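Local coordinates for protein mitochondrial import inner membrane translocase subunit TIM8 (PDB 3CJH) that chaperones hydrophobic precursors through the mitochondrial intermembrane space, helping to insert multi-pass proteins into the inner membrane and passing beta-barrel precursors to the outer-membrane sorting machinery, at residues Phe17-Ile20 with Cys21-Cys25; Leu50-Asn53 with Ile54-Asn58. One frame throughout, in Å; residues are numbered along the deposited sequence.

Contact 1 of 2, residues Phe17-Ile20 with Cys21-Cys25; sequences FTNI and CFKKC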
ATOM      1  N   PHE B  17     -10.037  -9.249   0.882  1.00 21.77           N
ATOM      2  CA  PHE B  17      -9.287 -10.408   1.384  1.00 19.98           C
ATOM      3  C   PHE B  17      -8.474 -11.050   0.284  1.00 17.90           C
ATOM      4  O   PHE B  17      -7.307 -11.394   0.479  1.00 18.16           O
ATOM      5  CB  PHE B  17     -10.210 -11.455   1.995  1.00 21.24           C
ATOM      6  CG  PHE B  17     -10.819 -11.038   3.289  1.00 22.31           C
ATOM      7  CD1 PHE B  17     -10.033 -10.467   4.290  1.00 23.35           C
ATOM      8  CD2 PHE B  17     -12.181 -11.226   3.531  1.00 22.49           C
ATOM      9  CE1 PHE B  17     -10.598 -10.066   5.503  1.00 23.54           C
ATOM     10  CE2 PHE B  17     -12.756 -10.831   4.750  1.00 22.87           C
ATOM     11  CZ  PHE B  17     -11.960 -10.253   5.735  1.00 23.14           C
ATOM     12  N   THR B  18      -9.108 -11.195  -0.874  1.00 14.30           N
ATOM     13  CA  THR B  18      -8.462 -11.785  -2.026  1.00 12.24           C
ATOM     14  C   THR B  18      -7.243 -10.967  -2.387  1.00 12.63           C
ATOM     15  O   THR B  18      -6.156 -11.512  -2.606  1.00 13.06           O
ATOM     16  CB  THR B  18      -9.386 -11.856  -3.217  1.00 11.77           C
ATOM     17  OG1 THR B  18     -10.497 -12.724  -2.920  1.00 12.47           O
ATOM     18  CG2 THR B  18      -8.652 -12.421  -4.387  1.00 12.42           C
ATOM     19  N   ASN B  19      -7.407  -9.651  -2.405  1.00 11.07           N
ATOM     20  CA  ASN B  19      -6.296  -8.769  -2.712  1.00  9.57           C
ATOM     21  C   ASN B  19      -5.112  -8.928  -1.734  1.00 10.10           C
ATOM     22  O   ASN B  19      -3.953  -9.029  -2.157  1.00 10.74           O
ATOM     23  CB  ASN B  19      -6.775  -7.329  -2.731  1.00 11.07           C
ATOM     24  CG  ASN B  19      -5.671  -6.365  -3.066  1.00 12.30           C
ATOM     25  OD1 ASN B  19      -4.902  -6.585  -4.007  1.00 13.66           O
ATOM     26  ND2 ASN B  19      -5.568  -5.294  -2.290  1.00 12.84           N
ATOM     27  N   ILE B  20      -5.405  -9.002  -0.435  1.00 10.77           N
ATOM     28  CA  ILE B  20      -4.331  -9.159   0.559  1.00 11.32           C
ATOM     29  C   ILE B  20      -3.685 -10.533   0.456  1.00 11.67           C
ATOM     30  O   ILE B  20      -2.456 -10.650   0.407  1.00 12.23           O
ATOM     31  CB  ILE B  20      -4.771  -8.989   2.057  1.00 13.90           C
ATOM     32  CG1 ILE B  20      -6.144  -8.321   2.214  1.00 15.03           C
ATOM     33  CG2 ILE B  20      -3.675  -8.191   2.819  1.00 15.25           C
ATOM     34  CD1 ILE B  20      -6.434  -7.768   3.615  1.00 14.19           C
ATOM     35  N   CYS B  21      -4.524 -11.568   0.440  1.00 10.92           N
ATOM     36  CA  CYS B  21      -4.045 -12.947   0.521  1.00  8.89           C
ATOM     37  C   CYS B  21      -3.378 -13.418  -0.749  1.00  7.94           C
ATOM     38  O   CYS B  21      -2.421 -14.175  -0.705  1.00  8.17           O
ATOM     39  CB  CYS B  21      -5.175 -13.889   0.902  1.00  8.39           C
ATOM     40  SG  CYS B  21      -5.713 -13.688   2.613  1.00 13.20           S
ATOM     41  N   PHE B  22      -3.863 -12.961  -1.890  1.00  7.90           N
ATOM     42  CA  PHE B  22      -3.244 -13.338  -3.175  1.00  7.65           C
ATOM     43  C   PHE B  22      -1.756 -12.943  -3.204  1.00  8.68           C
ATOM     44  O   PHE B  22      -0.893 -13.738  -3.558  1.00  7.94           O
ATOM     45  CB  PHE B  22      -3.974 -12.670  -4.315  1.00  7.63           C
ATOM     46  CG  PHE B  22      -3.410 -12.990  -5.671  1.00  8.48           C
ATOM     47  CD1 PHE B  22      -3.760 -14.151  -6.320  1.00  7.21           C
ATOM     48  CD2 PHE B  22      -2.562 -12.106  -6.319  1.00  8.10           C
ATOM     49  CE1 PHE B  22      -3.254 -14.436  -7.592  1.00  7.79           C
ATOM     50  CE2 PHE B  22      -2.062 -12.396  -7.580  1.00  7.54           C
ATOM     51  CZ  PHE B  22      -2.408 -13.555  -8.212  1.00  7.08           C
ATOM     52  N   LYS B  23      -1.471 -11.708  -2.810  1.00 11.89           N
ATOM     53  CA  LYS B  23      -0.094 -11.228  -2.696  1.00 13.32           C
ATOM     54  C   LYS B  23       0.781 -12.122  -1.824  1.00 14.27           C
ATOM     55  O   LYS B  23       1.920 -12.449  -2.188  1.00 16.63           O
ATOM     56  CB  LYS B  23      -0.076  -9.864  -2.044  1.00 15.34           C
ATOM     57  CG  LYS B  23      -0.740  -8.754  -2.820  1.00 18.79           C
ATOM     58  CD  LYS B  23      -0.762  -7.452  -1.979  1.00 19.91           C
ATOM     59  CE  LYS B  23      -1.062  -6.198  -2.844  1.00 22.72           C
ATOM     60  NZ  LYS B  23      -0.456  -4.899  -2.296  1.00 25.35           N
ATOM     61  N   LYS B  24       0.241 -12.496  -0.669  1.00 12.37           N
ATOM     62  CA  LYS B  24       0.984 -13.253   0.334  1.00 13.32           C
ATOM     63  C   LYS B  24       1.149 -14.728   0.021  1.00 12.79           C
ATOM     64  O   LYS B  24       2.166 -15.305   0.399  1.00 14.41           O
ATOM     65  CB  LYS B  24       0.344 -13.069   1.722  1.00 14.08           C
ATOM     66  CG  LYS B  24       0.445 -11.616   2.160  1.00 16.78           C
ATOM     67  CD  LYS B  24      -0.133 -11.288   3.534  1.00 17.79           C
ATOM     68  CE  LYS B  24       0.273  -9.854   3.944  1.00 18.93           C
ATOM     69  NZ  LYS B  24       0.222  -9.633   5.421  1.00 19.06           N
ATOM     70  N   CYS B  25       0.180 -15.331  -0.664  1.00 12.70           N
ATOM     71  CA  CYS B  25       0.208 -16.782  -0.958  1.00 13.10           C
ATOM     72  C   CYS B  25       0.594 -17.198  -2.381  1.00 14.63           C
ATOM     73  O   CYS B  25       1.088 -18.314  -2.574  1.00 16.52           O
ATOM     74  CB  CYS B  25      -1.134 -17.414  -0.670  1.00 11.39           C
ATOM     75  SG  CYS B  25      -1.518 -17.436   1.061  1.00 14.56           S
TER

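Contact 2 of 2, residues Leu50-Asn53 with Ile54-Asn58; sequences LDTN and IRIVN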
ATOM      1  N   LEU B  50      -9.662 -13.211   9.801  1.00 11.43           N
ATOM      2  CA  LEU B  50     -10.923 -13.044  10.546  1.00 12.03           C
ATOM      3  C   LEU B  50     -10.714 -13.172  12.046  1.00 11.92           C
ATOM      4  O   LEU B  50     -11.264 -12.393  12.818  1.00 11.93           O
ATOM      5  CB  LEU B  50     -11.957 -14.077  10.087  1.00 12.37           C
ATOM      6  CG  LEU B  50     -12.421 -13.821   8.653  1.00 14.75           C
ATOM      7  CD1 LEU B  50     -12.956 -15.084   7.993  1.00 14.91           C
ATOM      8  CD2 LEU B  50     -13.448 -12.671   8.629  1.00 14.26           C
ATOM      9  N   ASP B  51      -9.916 -14.169  12.435  1.00 13.46           N
ATOM     10  CA  ASP B  51      -9.532 -14.396  13.839  1.00 14.14           C
ATOM     11  C   ASP B  51      -8.879 -13.137  14.422  1.00 14.84           C
ATOM     12  O   ASP B  51      -9.207 -12.711  15.532  1.00 15.16           O
ATOM     13  CB  ASP B  51      -8.548 -15.580  13.964  1.00 15.76           C
ATOM     14  CG  ASP B  51      -9.205 -16.951  13.726  1.00 18.58           C
ATOM     15  OD1 ASP B  51     -10.327 -17.196  14.223  1.00 21.67           O
ATOM     16  OD2 ASP B  51      -8.586 -17.818  13.066  1.00 20.56           O
ATOM     17  N   THR B  52      -7.966 -12.536  13.656  1.00 13.62           N
ATOM     18  CA  THR B  52      -7.321 -11.283  14.055  1.00 11.81           C
ATOM     19  C   THR B  52      -8.354 -10.165  14.295  1.00 11.38           C
ATOM     20  O   THR B  52      -8.357  -9.521  15.333  1.00 10.32           O
ATOM     21  CB  THR B  52      -6.329 -10.818  12.993  1.00 10.69           C
ATOM     22  OG1 THR B  52      -5.394 -11.857  12.739  1.00 10.22           O
ATOM     23  CG2 THR B  52      -5.575  -9.613  13.460  1.00  9.60           C
ATOM     24  N   ASN B  53      -9.227  -9.934  13.328  1.00 12.47           N
ATOM     25  CA  ASN B  53     -10.243  -8.914  13.487  1.00 14.59           C
ATOM     26  C   ASN B  53     -10.945  -9.042  14.842  1.00 15.27           C
ATOM     27  O   ASN B  53     -11.022  -8.066  15.591  1.00 15.95           O
ATOM     28  CB  ASN B  53     -11.272  -8.968  12.344  1.00 16.16           C
ATOM     29  CG  ASN B  53     -10.766  -8.328  11.061  1.00 18.78           C
ATOM     30  OD1 ASN B  53     -10.584  -7.112  10.991  1.00 20.49           O
ATOM     31  ND2 ASN B  53     -10.563  -9.143  10.031  1.00 21.18           N
ATOM     32  N   ILE B  54     -11.426 -10.250  15.159  1.00 15.90           N
ATOM     33  CA  ILE B  54     -12.185 -10.493  16.400  1.00 17.61           C
ATOM     34  C   ILE B  54     -11.315 -10.197  17.618  1.00 16.22           C
ATOM     35  O   ILE B  54     -11.733  -9.529  18.553  1.00 17.24           O
ATOM     36  CB  ILE B  54     -12.690 -11.961  16.555  1.00 19.26           C
ATOM     37  CG1 ILE B  54     -13.267 -12.524  15.260  1.00 21.02           C
ATOM     38  CG2 ILE B  54     -13.762 -12.029  17.621  1.00 18.74           C
ATOM     39  CD1 ILE B  54     -13.790 -13.936  15.401  1.00 21.57           C
ATOM     40  N   ARG B  55     -10.100 -10.713  17.601  1.00 15.38           N
ATOM     41  CA  ARG B  55      -9.149 -10.471  18.683  1.00 17.14           C
ATOM     42  C   ARG B  55      -8.942  -8.963  18.920  1.00 17.11           C
ATOM     43  O   ARG B  55      -8.930  -8.485  20.055  1.00 16.49           O
ATOM     44  CB  ARG B  55      -7.808 -11.109  18.330  1.00 18.16           C
ATOM     45  CG  ARG B  55      -7.013 -11.545  19.514  1.00 19.39           C
ATOM     46  CD  ARG B  55      -7.498 -12.886  19.972  1.00 22.03           C
ATOM     47  NE  ARG B  55      -6.666 -13.409  21.045  1.00 24.25           N
ATOM     48  CZ  ARG B  55      -6.890 -13.243  22.345  1.00 25.47           C
ATOM     49  NH1 ARG B  55      -7.943 -12.544  22.781  1.00 26.48           N
ATOM     50  NH2 ARG B  55      -6.048 -13.779  23.226  1.00 25.81           N
ATOM     51  N   ILE B  56      -8.778  -8.226  17.826  1.00 17.89           N
ATOM     52  CA  ILE B  56      -8.585  -6.783  17.892  1.00 19.06           C
ATOM     53  C   ILE B  56      -9.815  -6.066  18.445  1.00 21.24           C
ATOM     54  O   ILE B  56      -9.691  -5.237  19.333  1.00 21.18           O
ATOM     55  CB  ILE B  56      -8.210  -6.196  16.512  1.00 17.59           C
ATOM     56  CG1 ILE B  56      -6.687  -6.137  16.325  1.00 17.92           C
ATOM     57  CG2 ILE B  56      -8.760  -4.781  16.359  1.00 15.76           C
ATOM     58  CD1 ILE B  56      -5.943  -7.299  16.838  1.00 18.49           C
ATOM     59  N   VAL B  57     -10.993  -6.399  17.929  1.00 22.68           N
ATOM     60  CA  VAL B  57     -12.220  -5.721  18.344  1.00 24.25           C
ATOM     61  C   VAL B  57     -12.573  -6.061  19.787  1.00 26.36           C
ATOM     62  O   VAL B  57     -12.942  -5.175  20.565  1.00 26.61           O
ATOM     63  CB  VAL B  57     -13.407  -6.018  17.392  1.00 24.96           C
ATOM     64  CG1 VAL B  57     -13.587  -7.491  17.188  1.00 25.90           C
ATOM     65  CG2 VAL B  57     -14.692  -5.402  17.924  1.00 25.57           C
ATOM     66  N   ASN B  58     -12.458  -7.336  20.155  1.00 28.84           N
ATOM     67  CA  ASN B  58     -12.671  -7.731  21.549  1.00 30.40           C
ATOM     68  C   ASN B  58     -11.731  -6.917  22.414  1.00 32.53           C
ATOM     69  O   ASN B  58     -12.169  -6.251  23.346  1.00 34.34           O
ATOM     70  CB  ASN B  58     -12.413  -9.225  21.775  1.00 31.11           C
ATOM     71  CG  ASN B  58     -13.600 -10.102  21.377  1.00 32.16           C
ATOM     72  OD1 ASN B  58     -14.758  -9.653  21.357  1.00 31.70           O
ATOM     73  ND2 ASN B  58     -13.311 -11.375  21.067  1.00 32.03           N
TER

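Contact 1 of 2, residues Phe17-Ile20 with Cys21-Cys25
Phe17 O accepts the backbone N-H of Cys21 at 2.8 Å, Thr18 O takes Phe22 N, also at 2.8 Å, and the rung from Lys24 N to Ile20 O is weak at 3.4 Å, all within one helix. The side chains that meet lie a turn apart. Asn19 and Lys23 run side by side in the same direction: with Asn19 CG anti to the backbone N (chi1 -179°), its OD1 comes 4.0 Å from Lys23 CE, while Lys23 CG lies 3.3 Å from Asn19 O. Asn19 OD1 is hydrogen-bonded to a polar side chain of a chain of another protein. Beside them, the extended Lys24 chain passes Ile20 O with its CG at 3.5 Å. Cys21 SG stands 3.5 Å from Phe17 O and continues into the disulfide with Cys45; Cys25 is likewise joined to Cys41, so this turn carries the first CX3C half of the twin motif. The two disulfides tie helix 7-25 to helix 36-62, where Ile20 packs on Phe49 and both cysteines on Leu42, while the Phe22 ring packs against a chain of another protein.

Contact 2 of 2, residues Leu50-Asn53 with Ile54-Asn58
Ile54 to Val57 form the turn after Leu50 to Asn53 in the second helix of the small Tim helical hairpin, helix 36-62. Four successive i to i+4 backbone bonds run through it, from Ile54 N to Leu50 O, Arg55 N to Asp51 O, Ile56 N to Thr52 O and Val57 N to Asn53 O, with lengths of 2.8 to 3.2 Å. The apolar contact is between Thr52 and Ile56, which lie side by side pointing the same way. Thr52 CG2, anti to the backbone N (chi1 -55° places OG1 beside that N), meets Ile56 CD1 at 4.1 Å, and OG1 bonds to Arg48 O. Shortening Ile56 to an alanine would probably leave Thr52 CG2 without its methyl neighbour and weaken the packing on an apolar side chain of a chain of another protein. Among the charged groups, Asp51 bridges to Arg48 through OD2 and, through OD1, to a basic side chain of a chain of another protein. Arg55 NE and NH2 form weak, long ion pairs with acidic side chains of a chain of another protein. Branched side chains also come near carbonyls one turn back: Ile54 CG1 sits beside Leu50 O, and Val57 CG1, set between the backbone N and the carbonyl carbon, lies 3.1 Å from Asn53 O.

How the contacts relate
From the N terminus, helix 7-25 comes first and holds contact 1 in its last two turns; the chain then reverses and helix 36-62 carries contact 2 toward the C terminus. Each contact joins adjoining turns of a single helix, so neither closes a loop, and the two follow in series without nesting or crossing. Their centres are about 18 Å apart, yet they touch where Phe17 CZ of contact 1 packs on Leu50 CD2 of contact 2 at 4.1 Å. That pair links the helices on the side of the disulfides away from the connecting loop, before Cys21 on one helix and after Cys45 on the other. Both contacts also meet chains of other proteins in the six-chain assembly.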